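Local coordinates for protein possible glutathione S-transferase (Rhodopseudomonas palustris, PDB 3M8N) that probably acts as a glutathione transferase, joining glutathione to electrophilic compounds, at residues A[151-156]-A[160-165]; A[164-169]-A[191-196]; A[97-102]-A[140-145]; A[12-17]-A[103-108]. All coordinates share one frame; numbering follows the deposited sequence.

Interaction 1 of 4, residues A[151-156]-A[160-165]; sequences DYFAAG and IADIAL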
loop_
_atom_site.group_PDB
_atom_site.type_symbol
_atom_site.label_atom_id
_atom_site.label_comp_id
_atom_site.label_asym_id
_atom_site.label_seq_id
_atom_site.Cartn_x
_atom_site.Cartn_y
_atom_site.Cartn_z
ATOM N N ASP A 151 -3.540 1.209 21.626
ATOM C CA ASP A 151 -4.210 2.517 21.413
ATOM C C ASP A 151 -3.989 3.085 20.012
ATOM O O ASP A 151 -4.778 3.878 19.515
ATOM C CB ASP A 151 -3.725 3.574 22.436
ATOM C CG ASP A 151 -4.405 3.446 23.821
ATOM O OD1 ASP A 151 -5.163 2.487 24.021
ATOM O OD2 ASP A 151 -4.163 4.310 24.694
ATOM N N TYR A 152 -2.871 2.689 19.419
ATOM C CA TYR A 152 -2.466 3.106 18.065
ATOM C C TYR A 152 -1.973 1.937 17.289
ATOM O O TYR A 152 -1.538 0.933 17.877
ATOM C CB TYR A 152 -1.347 4.144 18.134
ATOM C CG TYR A 152 -1.733 5.433 18.817
ATOM C CD1 TYR A 152 -2.416 6.423 18.131
ATOM C CD2 TYR A 152 -1.433 5.635 20.180
ATOM C CE1 TYR A 152 -2.773 7.586 18.769
ATOM C CE2 TYR A 152 -1.783 6.792 20.830
ATOM C CZ TYR A 152 -2.446 7.761 20.131
ATOM O OH TYR A 152 -2.768 8.944 20.784
ATOM N N PHE A 153 -1.988 2.072 15.966
ATOM C CA PHE A 153 -1.659 0.910 15.141
ATOM C C PHE A 153 -0.211 0.464 15.200
ATOM O O PHE A 153 0.052 -0.716 15.179
ATOM C CB PHE A 153 -2.188 1.038 13.706
ATOM C CG PHE A 153 -3.647 0.779 13.605
ATOM C CD1 PHE A 153 -4.123 -0.516 13.476
ATOM C CD2 PHE A 153 -4.544 1.799 13.713
ATOM C CE1 PHE A 153 -5.464 -0.767 13.451
ATOM C CE2 PHE A 153 -5.846 1.554 13.684
ATOM C CZ PHE A 153 -6.322 0.280 13.555
ATOM N N ALA A 154 0.739 1.374 15.317
ATOM C CA ALA A 154 2.143 0.948 15.356
ATOM C C ALA A 154 2.887 1.679 16.440
ATOM O O ALA A 154 2.607 2.861 16.646
ATOM C CB ALA A 154 2.820 1.228 13.955
ATOM N N ALA A 155 3.848 1.000 17.098
ATOM C CA ALA A 155 4.856 1.668 17.933
ATOM C C ALA A 155 4.318 2.382 19.204
ATOM O O ALA A 155 4.991 3.247 19.794
ATOM C CB ALA A 155 5.632 2.686 17.083
ATOM N N GLY A 156 3.085 2.063 19.571
ATOM C CA GLY A 156 2.434 2.686 20.697
ATOM C C GLY A 156 2.211 4.161 20.637
ATOM O O GLY A 156 2.023 4.773 21.668
ATOM N N ILE A 160 2.067 7.723 10.931
ATOM C CA ILE A 160 1.368 7.855 9.655
ATOM C C ILE A 160 0.435 6.689 9.343
ATOM O O ILE A 160 -0.473 6.841 8.569
ATOM C CB ILE A 160 2.348 8.117 8.409
ATOM C CG1 ILE A 160 3.543 7.196 8.487
ATOM C CG2 ILE A 160 2.716 9.532 8.322
ATOM C CD1 ILE A 160 4.229 7.002 7.144
ATOM N N ALA A 161 0.652 5.530 9.938
ATOM C CA ALA A 161 -0.288 4.415 9.829
ATOM C C ALA A 161 -1.672 4.754 10.313
ATOM O O ALA A 161 -2.612 4.319 9.694
ATOM C CB ALA A 161 0.177 3.209 10.563
ATOM N N ASP A 162 -1.790 5.509 11.437
ATOM C CA ASP A 162 -3.084 5.947 12.016
ATOM C C ASP A 162 -3.759 6.922 11.088
ATOM O O ASP A 162 -4.940 6.808 10.815
ATOM C CB ASP A 162 -2.859 6.601 13.366
ATOM C CG ASP A 162 -2.282 5.668 14.359
ATOM O OD1 ASP A 162 -2.964 4.761 14.818
ATOM O OD2 ASP A 162 -1.116 5.805 14.686
ATOM N N ILE A 163 -2.986 7.875 10.595
ATOM C CA ILE A 163 -3.454 8.858 9.629
ATOM C C ILE A 163 -3.921 8.181 8.367
ATOM O O ILE A 163 -4.923 8.577 7.815
ATOM C CB ILE A 163 -2.338 9.898 9.295
ATOM C CG1 ILE A 163 -1.911 10.629 10.565
ATOM C CG2 ILE A 163 -2.748 10.867 8.201
ATOM C CD1 ILE A 163 -0.663 11.294 10.384
ATOM N N ALA A 164 -3.170 7.211 7.855
ATOM C CA ALA A 164 -3.606 6.512 6.655
ATOM C C ALA A 164 -4.929 5.772 6.835
ATOM O O ALA A 164 -5.835 5.912 6.051
ATOM C CB ALA A 164 -2.530 5.573 6.183
ATOM N N LEU A 165 -5.048 5.025 7.919
ATOM C CA LEU A 165 -6.275 4.306 8.251
ATOM C C LEU A 165 -7.427 5.247 8.570
ATOM O O LEU A 165 -8.571 5.000 8.208
ATOM C CB LEU A 165 -6.014 3.353 9.414
ATOM C CG LEU A 165 -5.124 2.191 9.006
ATOM C CD1 LEU A 165 -4.516 1.458 10.168
ATOM C CD2 LEU A 165 -5.906 1.269 8.161
#
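D162 ties the first turn of helix 160-169 to the loop residue F153, where the C-terminal domain of glutathione transferases carries an N-capping-box sequence. Its OD2 accepts from the backbone N of T159, just before the helix, as the aspartate of such a box does. Its OD1 accepts from F153 N at 3.1 Å. That bond is nearly straight, 172° at the hydrogen. The N-H arrives on the syn side, 19° out of the carboxylate plane. W188 NE1 gives OD1 a second bond. Three N-H groups thus hold a buried carboxylate, which probably favours its charged form. The Y152 ring crosses this carboxylate at about a right angle, with Y152 CD1 3.7 Å from D162 OD2.

The CB of F153 leaves the loop toward the helix, and CG stands anti to the carbonyl carbon (chi1 -77°). D162 OD1 then lies at the ring edge, 3.5 Å from F153 CD2. The rings of W96, H146 and W188 also meet F153, so the loop is anchored in an aromatic cluster. L165 covers one face of the phenyl ring. Its CD1 makes a CH-pi contact over the centre, standing 3.5 Å above the F153 ring plane.

Interaction 2 of 4, residues A[164-169]-A[191-196]; sequences ALYGYT and RVEQTP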
loop_
_atom_site.group_PDB
_atom_site.type_symbol
_atom_site.label_atom_id
_atom_site.label_comp_id
_atom_site.label_asym_id
_atom_site.label_seq_id
_atom_site.Cartn_x
_atom_site.Cartn_y
_atom_site.Cartn_z
ATOM N N ALA A 164 -3.170 7.211 7.855
ATOM C CA ALA A 164 -3.606 6.512 6.655
ATOM C C ALA A 164 -4.929 5.772 6.835
ATOM O O ALA A 164 -5.835 5.912 6.051
ATOM C CB ALA A 164 -2.530 5.573 6.183
ATOM N N LEU A 165 -5.048 5.025 7.919
ATOM C CA LEU A 165 -6.275 4.306 8.251
ATOM C C LEU A 165 -7.427 5.247 8.570
ATOM O O LEU A 165 -8.571 5.000 8.208
ATOM C CB LEU A 165 -6.014 3.353 9.414
ATOM C CG LEU A 165 -5.124 2.191 9.006
ATOM C CD1 LEU A 165 -4.516 1.458 10.168
ATOM C CD2 LEU A 165 -5.906 1.269 8.161
ATOM N N TYR A 166 -7.112 6.378 9.168
ATOM C CA TYR A 166 -8.137 7.310 9.462
ATOM C C TYR A 166 -8.888 7.826 8.253
ATOM O O TYR A 166 -10.051 8.089 8.359
ATOM C CB TYR A 166 -7.608 8.468 10.347
ATOM C CG TYR A 166 -8.708 9.355 10.845
ATOM C CD1 TYR A 166 -9.371 9.098 12.047
ATOM C CD2 TYR A 166 -9.133 10.425 10.067
ATOM C CE1 TYR A 166 -10.440 9.957 12.477
ATOM C CE2 TYR A 166 -10.155 11.247 10.465
ATOM C CZ TYR A 166 -10.807 11.002 11.663
ATOM O OH TYR A 166 -11.824 11.870 11.941
ATOM N N GLY A 167 -8.225 8.023 7.133
ATOM C CA GLY A 167 -8.800 8.560 5.914
ATOM C C GLY A 167 -10.161 8.047 5.474
ATOM O O GLY A 167 -11.094 8.847 5.301
ATOM N N TYR A 168 -10.270 6.740 5.250
ATOM C CA TYR A 168 -11.538 6.117 4.943
ATOM C C TYR A 168 -12.267 5.657 6.201
ATOM O O TYR A 168 -13.448 5.800 6.273
ATOM C CB TYR A 168 -11.390 4.988 3.894
ATOM C CG TYR A 168 -10.974 5.534 2.594
ATOM C CD1 TYR A 168 -11.749 6.483 1.956
ATOM C CD2 TYR A 168 -9.774 5.184 2.033
ATOM C CE1 TYR A 168 -11.355 7.058 0.755
ATOM C CE2 TYR A 168 -9.352 5.764 0.805
ATOM C CZ TYR A 168 -10.157 6.694 0.170
ATOM O OH TYR A 168 -9.781 7.285 -1.020
ATOM N N THR A 169 -11.570 5.116 7.199
ATOM C CA THR A 169 -12.254 4.658 8.401
ATOM C C THR A 169 -13.223 5.718 8.919
ATOM O O THR A 169 -14.325 5.401 9.367
ATOM C CB THR A 169 -11.311 4.193 9.510
ATOM O OG1 THR A 169 -10.388 3.218 8.999
ATOM C CG2 THR A 169 -12.089 3.511 10.630
ATOM N N ARG A 191 -9.445 9.351 19.359
ATOM C CA ARG A 191 -8.082 9.648 19.789
ATOM C C ARG A 191 -7.313 10.423 18.722
ATOM O O ARG A 191 -6.629 11.411 18.999
ATOM C CB ARG A 191 -7.430 8.331 20.057
ATOM C CG ARG A 191 -6.272 8.362 20.914
ATOM C CD ARG A 191 -5.767 6.927 21.156
ATOM N NE ARG A 191 -6.649 6.197 22.043
ATOM C CZ ARG A 191 -7.380 5.117 21.762
ATOM N NH1 ARG A 191 -7.359 4.513 20.593
ATOM N NH2 ARG A 191 -8.168 4.626 22.714
ATOM N N VAL A 192 -7.469 10.008 17.487
ATOM C CA VAL A 192 -6.930 10.714 16.345
ATOM C C VAL A 192 -7.461 12.114 16.187
ATOM O O VAL A 192 -6.718 13.049 16.009
ATOM C CB VAL A 192 -7.118 9.912 15.016
ATOM C CG1 VAL A 192 -6.643 10.730 13.860
ATOM C CG2 VAL A 192 -6.329 8.666 15.096
ATOM N N GLU A 193 -8.761 12.265 16.238
ATOM C CA GLU A 193 -9.355 13.595 16.276
ATOM C C GLU A 193 -8.922 14.530 17.421
ATOM O O GLU A 193 -9.112 15.682 17.285
ATOM C CB GLU A 193 -10.873 13.508 16.169
ATOM C CG GLU A 193 -11.298 12.686 15.032
ATOM C CD GLU A 193 -12.605 12.061 15.199
ATOM O OE1 GLU A 193 -13.237 12.182 16.260
ATOM O OE2 GLU A 193 -13.037 11.422 14.246
ATOM N N GLN A 194 -8.341 14.037 18.514
ATOM C CA GLN A 194 -8.022 14.916 19.622
ATOM C C GLN A 194 -6.577 15.267 19.650
ATOM O O GLN A 194 -6.164 15.972 20.590
ATOM C CB GLN A 194 -8.364 14.381 21.023
ATOM C CG GLN A 194 -9.468 13.415 21.108
ATOM C CD GLN A 194 -10.831 13.951 21.496
ATOM O OE1 GLN A 194 -11.509 14.573 20.686
ATOM N NE2 GLN A 194 -11.298 13.570 22.691
ATOM N N THR A 195 -5.821 14.772 18.651
ATOM C CA THR A 195 -4.430 15.135 18.416
ATOM C C THR A 195 -4.390 16.570 18.064
ATOM O O THR A 195 -5.210 17.039 17.313
ATOM C CB THR A 195 -3.804 14.353 17.217
ATOM O OG1 THR A 195 -3.955 12.962 17.418
ATOM C CG2 THR A 195 -2.337 14.595 17.072
ATOM N N PRO A 196 -3.421 17.291 18.621
ATOM C CA PRO A 196 -3.339 18.706 18.357
ATOM C C PRO A 196 -3.050 18.943 16.910
ATOM O O PRO A 196 -2.223 18.263 16.336
ATOM C CB PRO A 196 -2.136 19.154 19.196
ATOM C CG PRO A 196 -2.070 18.154 20.285
ATOM C CD PRO A 196 -2.493 16.871 19.688
#
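Y166 reaches from helix 160-169 to the end of helix 183-193 and meets V192 and E193 there. Its ring is carried outward because CG stands opposite the backbone N (chi1 -171°). The two partners use different parts of it. V192 lies over one face: V192 CG1 is 3.7 Å from Y166 CD1. It makes a CH-pi contact, 4.1 Å from the ring centroid and 29° off the normal. E193 comes in at the hydroxyl edge on an extended chain, its carboxylate plane turned 88° from the ring. Y166 OH donates to E193 OE2 at 2.6 Å, on the anti lone pair of that oxygen. E193 CG also packs closely, 3.2 Å from Y166 OH. A phenylalanine here would keep the contact with V192 but is likely to leave E193 OE2 without its donor. T169 OG1 bonds to L165 O within helix 160-169; just past helix 183-193, T195 OG1 bonds back to V192 O. Around the contact, H170 stacks on the Y166 ring and F198 meets it nearly at a right angle. Y16 and L20 touch it from helix 13-24. The tyrosine therefore sits where the C-terminal helices pack on the first helix of the thioredoxin-like domain.

Interaction 3 of 4, residues A[97-102]-A[140-145]; sequences MFFEQH and LQVMEN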
loop_
_atom_site.group_PDB
_atom_site.type_symbol
_atom_site.label_atom_id
_atom_site.label_comp_id
_atom_site.label_asym_id
_atom_site.label_seq_id
_atom_site.Cartn_x
_atom_site.Cartn_y
_atom_site.Cartn_z
HETATM N N MSE A 97 -0.184 0.489 6.751
HETATM C CA MSE A 97 -0.483 1.217 5.515
HETATM C C MSE A 97 -0.655 0.358 4.268
HETATM O O MSE A 97 -1.445 0.704 3.396
HETATM C CB MSE A 97 0.620 2.222 5.236
HETATM C CG MSE A 97 0.861 3.085 6.372
HETATM SE SE MSE A 97 2.167 4.521 6.104
HETATM C CE MSE A 97 1.086 5.494 5.070
ATOM N N PHE A 98 0.118 -0.716 4.148
ATOM C CA PHE A 98 -0.129 -1.677 3.095
ATOM C C PHE A 98 -1.462 -2.367 3.285
ATOM O O PHE A 98 -2.165 -2.550 2.321
ATOM C CB PHE A 98 1.023 -2.660 2.926
ATOM C CG PHE A 98 2.192 -2.066 2.177
ATOM C CD1 PHE A 98 2.039 -1.644 0.875
ATOM C CD2 PHE A 98 3.420 -1.852 2.802
ATOM C CE1 PHE A 98 3.116 -1.082 0.147
ATOM C CE2 PHE A 98 4.477 -1.235 2.114
ATOM C CZ PHE A 98 4.309 -0.884 0.759
ATOM N N PHE A 99 -1.829 -2.659 4.533
ATOM C CA PHE A 99 -3.139 -3.180 4.866
ATOM C C PHE A 99 -4.189 -2.231 4.475
ATOM O O PHE A 99 -5.133 -2.656 3.888
ATOM C CB PHE A 99 -3.230 -3.489 6.340
ATOM C CG PHE A 99 -4.632 -3.810 6.846
ATOM C CD1 PHE A 99 -5.110 -5.098 6.857
ATOM C CD2 PHE A 99 -5.426 -2.819 7.412
ATOM C CE1 PHE A 99 -6.385 -5.361 7.378
ATOM C CE2 PHE A 99 -6.677 -3.112 7.920
ATOM C CZ PHE A 99 -7.142 -4.353 7.895
ATOM N N GLU A 100 -4.041 -0.954 4.757
ATOM C CA GLU A 100 -5.038 0.028 4.318
ATOM C C GLU A 100 -5.176 0.009 2.821
ATOM O O GLU A 100 -6.252 0.080 2.323
ATOM C CB GLU A 100 -4.688 1.435 4.805
ATOM C CG GLU A 100 -5.712 2.529 4.540
ATOM C CD GLU A 100 -5.579 3.283 3.187
ATOM O OE1 GLU A 100 -4.681 3.036 2.379
ATOM O OE2 GLU A 100 -6.412 4.138 2.863
ATOM N N GLN A 101 -4.090 -0.124 2.092
ATOM C CA GLN A 101 -4.105 -0.135 0.601
ATOM C C GLN A 101 -4.902 -1.278 -0.083
ATOM O O GLN A 101 -5.616 -1.013 -1.013
ATOM C CB GLN A 101 -2.651 -0.055 0.045
ATOM C CG GLN A 101 -2.394 0.813 -1.228
ATOM C CD GLN A 101 -3.204 2.067 -1.299
ATOM O OE1 GLN A 101 -3.987 2.232 -2.217
ATOM N NE2 GLN A 101 -3.082 2.944 -0.295
ATOM N N HIS A 102 -4.783 -2.522 0.381
ATOM C CA HIS A 102 -5.572 -3.635 -0.182
ATOM C C HIS A 102 -6.899 -3.977 0.517
ATOM O O HIS A 102 -7.737 -4.546 -0.103
ATOM C CB HIS A 102 -4.733 -4.907 -0.329
ATOM C CG HIS A 102 -4.440 -5.585 0.965
ATOM N ND1 HIS A 102 -5.258 -6.552 1.494
ATOM C CD2 HIS A 102 -3.399 -5.466 1.816
ATOM C CE1 HIS A 102 -4.759 -6.962 2.646
ATOM N NE2 HIS A 102 -3.634 -6.311 2.872
ATOM N N LEU A 140 -12.367 -3.810 9.282
ATOM C CA LEU A 140 -12.711 -3.173 10.536
ATOM C C LEU A 140 -12.581 -4.095 11.700
ATOM O O LEU A 140 -12.265 -3.683 12.783
ATOM C CB LEU A 140 -14.080 -2.665 10.474
ATOM C CG LEU A 140 -14.256 -1.523 9.539
ATOM C CD1 LEU A 140 -15.707 -1.426 9.219
ATOM C CD2 LEU A 140 -13.796 -0.277 10.197
ATOM N N GLN A 141 -12.740 -5.371 11.459
ATOM C CA GLN A 141 -12.599 -6.359 12.504
ATOM C C GLN A 141 -11.180 -6.648 12.816
ATOM O O GLN A 141 -10.846 -6.868 13.969
ATOM C CB GLN A 141 -13.285 -7.681 12.100
ATOM C CG GLN A 141 -13.650 -8.556 13.251
ATOM C CD GLN A 141 -14.673 -7.866 14.128
ATOM O OE1 GLN A 141 -15.750 -7.491 13.638
ATOM N NE2 GLN A 141 -14.319 -7.638 15.419
ATOM N N VAL A 142 -10.342 -6.696 11.782
ATOM C CA VAL A 142 -8.909 -6.809 11.983
ATOM C C VAL A 142 -8.482 -5.592 12.805
ATOM O O VAL A 142 -7.672 -5.700 13.703
ATOM C CB VAL A 142 -8.098 -6.877 10.636
ATOM C CG1 VAL A 142 -6.604 -6.898 10.912
ATOM C CG2 VAL A 142 -8.459 -8.106 9.843
HETATM N N MSE A 143 -9.057 -4.442 12.507
HETATM C CA MSE A 143 -8.706 -3.230 13.228
HETATM C C MSE A 143 -9.201 -3.226 14.685
HETATM O O MSE A 143 -8.450 -2.884 15.603
HETATM C CB MSE A 143 -9.200 -2.016 12.469
HETATM C CG MSE A 143 -8.456 -1.741 11.144
HETATM SE SE MSE A 143 -9.433 -0.481 10.157
HETATM C CE MSE A 143 -9.167 1.143 11.035
ATOM N N GLU A 144 -10.462 -3.616 14.880
ATOM C CA GLU A 144 -11.042 -3.804 16.203
ATOM C C GLU A 144 -10.197 -4.742 17.020
ATOM O O GLU A 144 -9.817 -4.424 18.138
ATOM C CB GLU A 144 -12.418 -4.429 16.070
ATOM C CG GLU A 144 -13.158 -4.482 17.360
ATOM C CD GLU A 144 -13.568 -3.118 17.813
ATOM O OE1 GLU A 144 -13.421 -2.178 17.039
ATOM O OE2 GLU A 144 -14.060 -2.961 18.942
ATOM N N ASN A 145 -9.915 -5.907 16.478
ATOM C CA ASN A 145 -9.192 -6.872 17.267
ATOM C C ASN A 145 -7.831 -6.366 17.772
ATOM O O ASN A 145 -7.388 -6.698 18.896
ATOM C CB ASN A 145 -9.209 -8.254 16.577
ATOM C CG ASN A 145 -7.891 -9.053 16.742
ATOM O OD1 ASN A 145 -6.868 -8.773 16.042
ATOM N ND2 ASN A 145 -7.915 -10.093 17.604
#
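The helical bundle of the GST C-terminal domain is built round two long helices, 87-117 and 129-146, and F99 bridges them to V142 and M143. The nearest CA atoms, those of F99 and V142, are 9.9 Å apart, and the F99 side chain spans about half of this distance. The CB of F99 leaves its helix toward 140-145. CG lies trans to the backbone N about the CA-CB bond (chi1 170°), which carries the ring on to V142. The far end of the ring does the touching. F99 CZ lies 3.8 Å from V142 CB, and F99 CE1 lies 3.9 Å from V142 CG1. The valine approaches from the opposite direction. M143, a selenomethionine, crosses the ring obliquely. These contacts between the two helix segments are purely apolar. W96 meets the F99 ring edge-to-face. Replacing this ring with an alanine is likely to open a gap between the helices and strip V142, M143 and W96 of their contact with it.

The two helices have other work on their remaining sides. F98 stacks on F98 of the second subunit, and H102 NE2 is hydrogen-bonded to E68 OE2 of that subunit, so helix 87-117 also builds the dimer interface. E144 uses both carboxylate oxygens on the backbone N atoms of A184 and V185, at the start of helix 183-193. M143 bends at its last torsion (chi3 73°) and packs on V185 and W188. Its CG is the atom that meets the phenyl ring, 3.9 Å from F99 CE2.

Interaction 4 of 4, residues A[12-17]-A[103-108]; sequences SGNSYK and ALEPNI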
loop_
_atom_site.group_PDB
_atom_site.type_symbol
_atom_site.label_atom_id
_atom_site.label_comp_id
_atom_site.label_asym_id
_atom_site.label_seq_id
_atom_site.Cartn_x
_atom_site.Cartn_y
_atom_site.Cartn_z
ATOM N N SER A 12 -11.782 14.027 -1.672
ATOM C CA SER A 12 -11.098 12.754 -1.785
ATOM C C SER A 12 -10.432 12.264 -0.476
ATOM O O SER A 12 -9.686 13.027 0.166
ATOM C CB SER A 12 -10.050 12.927 -2.840
ATOM O OG SER A 12 -9.162 11.890 -2.776
ATOM N N GLY A 13 -10.657 11.008 -0.076
ATOM C CA GLY A 13 -10.096 10.486 1.155
ATOM C C GLY A 13 -8.592 10.327 1.104
ATOM O O GLY A 13 -7.919 10.547 2.077
ATOM N N ASN A 14 -8.048 9.935 -0.038
ATOM C CA ASN A 14 -6.603 9.884 -0.190
ATOM C C ASN A 14 -5.913 11.196 -0.064
ATOM O O ASN A 14 -4.826 11.239 0.513
ATOM C CB ASN A 14 -6.207 9.235 -1.510
ATOM C CG ASN A 14 -6.411 7.762 -1.494
ATOM O OD1 ASN A 14 -6.206 7.131 -0.497
ATOM N ND2 ASN A 14 -6.857 7.208 -2.596
ATOM N N SER A 15 -6.538 12.242 -0.611
ATOM C CA SER A 15 -5.989 13.545 -0.582
ATOM C C SER A 15 -6.073 14.069 0.825
ATOM O O SER A 15 -5.140 14.742 1.283
ATOM C CB SER A 15 -6.758 14.514 -1.465
ATOM O OG SER A 15 -6.418 14.462 -2.832
ATOM N N TYR A 16 -7.190 13.817 1.495
ATOM C CA TYR A 16 -7.332 14.275 2.847
ATOM C C TYR A 16 -6.303 13.678 3.796
ATOM O O TYR A 16 -5.854 14.352 4.686
ATOM C CB TYR A 16 -8.728 14.001 3.361
ATOM C CG TYR A 16 -8.896 14.122 4.893
ATOM C CD1 TYR A 16 -8.665 15.314 5.546
ATOM C CD2 TYR A 16 -9.320 13.029 5.662
ATOM C CE1 TYR A 16 -8.827 15.419 6.955
ATOM C CE2 TYR A 16 -9.476 13.135 7.062
ATOM C CZ TYR A 16 -9.236 14.336 7.685
ATOM O OH TYR A 16 -9.418 14.464 9.022
ATOM N N LYS A 17 -5.924 12.412 3.633
ATOM C CA LYS A 17 -4.784 11.837 4.385
ATOM C C LYS A 17 -3.533 12.729 4.382
ATOM O O LYS A 17 -2.934 12.971 5.417
ATOM C CB LYS A 17 -4.408 10.453 3.856
ATOM C CG LYS A 17 -5.341 9.390 4.228
ATOM C CD LYS A 17 -5.585 8.466 3.065
ATOM C CE LYS A 17 -4.492 7.611 2.898
ATOM N NZ LYS A 17 -5.107 6.352 2.397
ATOM N N ALA A 103 -7.077 -3.584 1.777
ATOM C CA ALA A 103 -8.293 -3.864 2.550
ATOM C C ALA A 103 -9.275 -2.729 2.763
ATOM O O ALA A 103 -10.433 -2.965 2.715
ATOM C CB ALA A 103 -7.967 -4.544 3.861
ATOM N N LEU A 104 -8.841 -1.492 2.956
ATOM C CA LEU A 104 -9.762 -0.322 3.118
ATOM C C LEU A 104 -10.123 0.461 1.876
ATOM O O LEU A 104 -11.321 0.701 1.627
ATOM C CB LEU A 104 -9.266 0.705 4.151
ATOM C CG LEU A 104 -9.914 0.705 5.511
ATOM C CD1 LEU A 104 -9.736 -0.645 6.152
ATOM C CD2 LEU A 104 -9.261 1.721 6.325
ATOM N N GLU A 105 -9.094 0.911 1.147
ATOM C CA GLU A 105 -9.261 1.617 -0.086
ATOM C C GLU A 105 -10.220 0.916 -1.023
ATOM O O GLU A 105 -11.187 1.511 -1.408
ATOM C CB GLU A 105 -7.909 1.783 -0.767
ATOM C CG GLU A 105 -7.956 2.136 -2.299
ATOM C CD GLU A 105 -7.674 3.613 -2.563
ATOM O OE1 GLU A 105 -6.905 4.187 -1.788
ATOM O OE2 GLU A 105 -8.198 4.197 -3.532
ATOM N N PRO A 106 -9.968 -0.360 -1.366
ATOM C CA PRO A 106 -10.827 -1.031 -2.332
ATOM C C PRO A 106 -12.281 -1.325 -1.899
ATOM O O PRO A 106 -13.103 -1.668 -2.733
ATOM C CB PRO A 106 -10.104 -2.348 -2.574
ATOM C CG PRO A 106 -8.758 -2.129 -2.022
ATOM C CD PRO A 106 -8.953 -1.293 -0.876
ATOM N N ASN A 107 -12.584 -1.179 -0.632
ATOM C CA ASN A 107 -13.858 -1.549 -0.131
ATOM C C ASN A 107 -14.539 -0.393 0.521
ATOM O O ASN A 107 -15.592 0.054 0.066
ATOM C CB ASN A 107 -13.662 -2.680 0.858
ATOM C CG ASN A 107 -13.130 -3.919 0.206
ATOM O OD1 ASN A 107 -12.089 -4.432 0.591
ATOM N ND2 ASN A 107 -13.832 -4.405 -0.783
ATOM N N ILE A 108 -13.937 0.129 1.580
ATOM C CA ILE A 108 -14.536 1.302 2.209
ATOM C C ILE A 108 -14.353 2.508 1.362
ATOM O O ILE A 108 -15.229 3.361 1.283
ATOM C CB ILE A 108 -14.007 1.570 3.631
ATOM C CG1 ILE A 108 -14.236 0.341 4.527
ATOM C CG2 ILE A 108 -14.591 2.878 4.182
ATOM C CD1 ILE A 108 -14.179 0.621 5.999
#
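N14 and E105 join helix 13-24 to helix 87-117 through their polar ends. N14 ND2 donates to E105 OE1 at 3.1 Å, with 152° at the hydrogen. The carboxylate oxygen lies in the amide plane and is met on its syn lone pair. A second bond, from N14 ND2 to E105 OE2, is weak at 3.4 Å. The amide and carboxylate are nearly coplanar, 20° apart, so one nitrogen serves both oxygens.

The other end of the amide is an acceptor. N14 OD1 takes a bond from K17 NZ at 3.2 Å, almost in line with the C=O bond, and a weak one from S69 OG. This fixes which way round the amide sits and leaves ND2 facing E105. N14 OD1 and E105 OE1, both acceptors, lie 3.3 Å apart without bonding. K17 NZ has a stronger partner in E100, with which it forms a salt bridge. It stands 5.0 Å from E105 OE1, so its positive charge may still ease the crowding of oxygens.

The backbone at the helix start is also served. S12 is the N-cap, and its OG accepts a weak bond from S15 N. S15 OG bonds to M9 N. The N-H of N14 has a weak partner in Y168 OH, from the C-terminal domain. The contact belongs to the interface between the thioredoxin-like and helical domains of the GST fold. The start of this first helix borders the glutathione site in relatives, which is probably true here too.

In the fold
Interactions 1 and 2 share A164 and L165 on helix 160-169, and their centres lie 9 Å apart. R191 adds a close approach, its NH1 2.9 Å from D151 O. Interactions 3 and 4 both use helix 87-117, with centres 12 Å apart. They are joined by the salt bridge of E100 OE2 to K17 NZ, 2.6 Å long. Helix 160-169 lies against both: T169 OG1 is 3.2 Å from M143 CE, and Y168 CE1 is 3.7 Å from G13 CA. Interactions 1 to 3 lie within the C-terminal helical domain. Interaction 4 connects it to the thioredoxin-like domain, close to where relatives bind glutathione.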